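PDB 7MY4: sperm autoantigenic protein 17 from Danio rerio, which probably dimerizes and docks onto amphipathic helices of A-kinase anchoring proteins through a domain related to that of type II PKA regulatory subunits. Local coordinates for residues A[19-24]-A[43-48]. Residues are numbered along the deposited sequence; the frame is centred on the assembly and turned at random. Where two conformers were deposited one is given.
Sequences GNLLEG and VYFTEL
Tyr-44 stretches from helix 37-55 to Gly-24 of helix 18-32, bridging two segments whose axes come no closer than 11.8 Å. Its CB already points toward the facing helix, and with CG anti to the backbone N (chi1 178°) the ring is carried on toward helix 18-32. Along the ring, CD2 lies over the centre of the Phe-45 ring, 3.9 Å above its plane. Farther out, Tyr-44 CE1 comes within 3.7 Å of Gly-24 O, and CZ rests close to the carbonyl carbon of the same glycine. At the tip, Tyr-44 OH lies 3.2 Å from Gly-24 C and close to its CA; with the tyrosine in this position a CB on Gly-24 would run into the hydroxyl. The same OH is linked to the backbone through a water in the plane of the ring, 2.6 Å from Tyr-44 OH, which donates a hydrogen bond to Leu-21 O. The two helices are the helical pair of the RIIa-type docking and dimerization domain, which in its relatives dimerizes into an X-type four-helix bundle; here the short segments make 117° between their N-to-C directions. Tyr-44 also touches Leu-25 and Glu-28, farther along helix 18-32. A phenylalanine in its place would lack the hydroxyl and is likely to leave the water without its anchor on helix 37-55, cutting the polar link to Leu-21 O. Beside this link runs an apolar one. Leu-21 brings CG to the edge of the Phe-45 ring, 4.0 Å from Phe-45 CE1 and near the ring plane. Leu-48, one turn beyond Tyr-44, adds its CD2 methyl, 3.8 Å from Leu-21 CD1.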
loop_
_atom_site.group_PDB
_atom_site.type_symbol
_atom_site.label_atom_id
_atom_site.label_comp_id
_atom_site.label_asym_id
_atom_site.label_seq_id
_atom_site.Cartn_x
_atom_site.Cartn_y
_atom_site.Cartn_z
ATOM N N GLY A 19 -6.521 5.820 8.555
ATOM C CA GLY A 19 -7.913 5.967 8.181
ATOM C C GLY A 19 -8.093 5.964 6.678
ATOM O O GLY A 19 -8.956 5.271 6.144
ATOM N N ASN A 20 -7.255 6.713 5.977
ATOM C CA ASN A 20 -7.318 6.698 4.525
ATOM C C ASN A 20 -6.993 5.320 3.963
ATOM O O ASN A 20 -7.539 4.921 2.921
ATOM C CB ASN A 20 -6.354 7.742 3.954
ATOM C CG ASN A 20 -6.864 9.158 4.098
ATOM O OD1 ASN A 20 -7.992 9.403 4.551
ATOM N ND2 ASN A 20 -6.045 10.120 3.670
ATOM N N LEU A 21 -6.044 4.610 4.582
ATOM C CA LEU A 21 -5.703 3.290 4.074
ATOM C C LEU A 21 -6.921 2.372 4.128
ATOM O O LEU A 21 -7.253 1.688 3.139
ATOM C CB LEU A 21 -4.531 2.712 4.866
ATOM C CG LEU A 21 -3.946 1.451 4.267
ATOM C CD1 LEU A 21 -3.185 1.772 2.993
ATOM C CD2 LEU A 21 -3.006 0.724 5.247
ATOM N N LEU A 22 -7.602 2.347 5.278
ATOM C CA LEU A 22 -8.810 1.542 5.413
ATOM C C LEU A 22 -9.913 2.008 4.466
ATOM O O LEU A 22 -10.693 1.185 3.939
ATOM C CB LEU A 22 -9.303 1.595 6.861
ATOM C CG LEU A 22 -8.390 0.996 7.924
ATOM C CD1 LEU A 22 -9.037 1.213 9.250
ATOM C CD2 LEU A 22 -8.143 -0.476 7.673
ATOM N N GLU A 23 -10.037 3.329 4.287
ATOM C CA GLU A 23 -11.077 3.853 3.405
ATOM C C GLU A 23 -10.868 3.386 1.970
ATOM O O GLU A 23 -11.831 3.080 1.255
ATOM C CB GLU A 23 -11.096 5.382 3.463
ATOM C CG GLU A 23 -12.220 5.945 2.565
ATOM C CD GLU A 23 -12.439 7.435 2.667
ATOM O OE1 GLU A 23 -12.046 8.047 3.685
ATOM O OE2 GLU A 23 -13.056 8.004 1.720
ATOM N N GLY A 24 -9.610 3.330 1.526
ATOM C CA GLY A 24 -9.338 2.902 0.158
ATOM C C GLY A 24 -9.747 1.462 -0.066
ATOM O O GLY A 24 -10.384 1.118 -1.069
ATOM N N VAL A 43 -5.638 -9.198 -2.208
ATOM C CA VAL A 43 -5.287 -8.727 -3.544
ATOM C C VAL A 43 -5.179 -7.212 -3.574
ATOM O O VAL A 43 -4.275 -6.656 -4.211
ATOM C CB VAL A 43 -6.297 -9.230 -4.574
ATOM C CG1 VAL A 43 -5.979 -8.595 -5.942
ATOM C CG2 VAL A 43 -6.269 -10.753 -4.621
ATOM N N TYR A 44 -6.097 -6.520 -2.893
ATOM C CA TYR A 44 -6.052 -5.065 -2.822
ATOM C C TYR A 44 -4.693 -4.574 -2.336
ATOM O O TYR A 44 -4.090 -3.680 -2.948
ATOM C CB TYR A 44 -7.173 -4.543 -1.902
ATOM C CG TYR A 44 -7.113 -3.033 -1.763
ATOM C CD1 TYR A 44 -7.670 -2.224 -2.719
ATOM C CD2 TYR A 44 -6.482 -2.425 -0.698
ATOM C CE1 TYR A 44 -7.604 -0.847 -2.624
ATOM C CE2 TYR A 44 -6.414 -1.044 -0.587
ATOM C CZ TYR A 44 -6.960 -0.258 -1.551
ATOM O OH TYR A 44 -6.894 1.128 -1.475
ATOM N N PHE A 45 -4.205 -5.118 -1.216
ATOM C CA PHE A 45 -2.942 -4.627 -0.663
ATOM C C PHE A 45 -1.765 -5.070 -1.513
ATOM O O PHE A 45 -0.816 -4.305 -1.699
ATOM C CB PHE A 45 -2.784 -5.060 0.791
ATOM C CG PHE A 45 -3.670 -4.273 1.707
ATOM C CD1 PHE A 45 -3.404 -2.935 1.946
ATOM C CD2 PHE A 45 -4.801 -4.824 2.250
ATOM C CE1 PHE A 45 -4.239 -2.190 2.740
ATOM C CE2 PHE A 45 -5.643 -4.065 3.055
ATOM C CZ PHE A 45 -5.357 -2.761 3.291
ATOM N N THR A 46 -1.828 -6.263 -2.094
ATOM C CA THR A 46 -0.773 -6.664 -3.023
ATOM C C THR A 46 -0.658 -5.674 -4.170
ATOM O O THR A 46 0.445 -5.225 -4.514
ATOM C CB THR A 46 -1.041 -8.086 -3.531
ATOM O OG1 THR A 46 -1.020 -8.988 -2.419
ATOM C CG2 THR A 46 0.018 -8.484 -4.547
ATOM N N GLU A 47 -1.790 -5.304 -4.771
ATOM C CA GLU A 47 -1.755 -4.397 -5.911
ATOM C C GLU A 47 -1.384 -2.979 -5.480
ATOM O O GLU A 47 -0.687 -2.268 -6.215
ATOM C CB GLU A 47 -3.099 -4.418 -6.643
ATOM C CG GLU A 47 -3.380 -5.732 -7.366
ATOM C CD GLU A 47 -2.297 -6.098 -8.379
ATOM O OE1 GLU A 47 -1.984 -5.249 -9.247
ATOM O OE2 GLU A 47 -1.745 -7.216 -8.290
ATOM N N LEU A 48 -1.833 -2.549 -4.293
ATOM C CA LEU A 48 -1.457 -1.222 -3.803
ATOM C C LEU A 48 0.047 -1.144 -3.574
ATOM O O LEU A 48 0.694 -0.133 -3.893
ATOM C CB LEU A 48 -2.218 -0.924 -2.509
ATOM C CG LEU A 48 -1.982 0.457 -1.908
ATOM C CD1 LEU A 48 -2.516 1.556 -2.780
ATOM C CD2 LEU A 48 -2.613 0.513 -0.522
HETATM O O HOH W 1 -5.909 2.135 0.724
#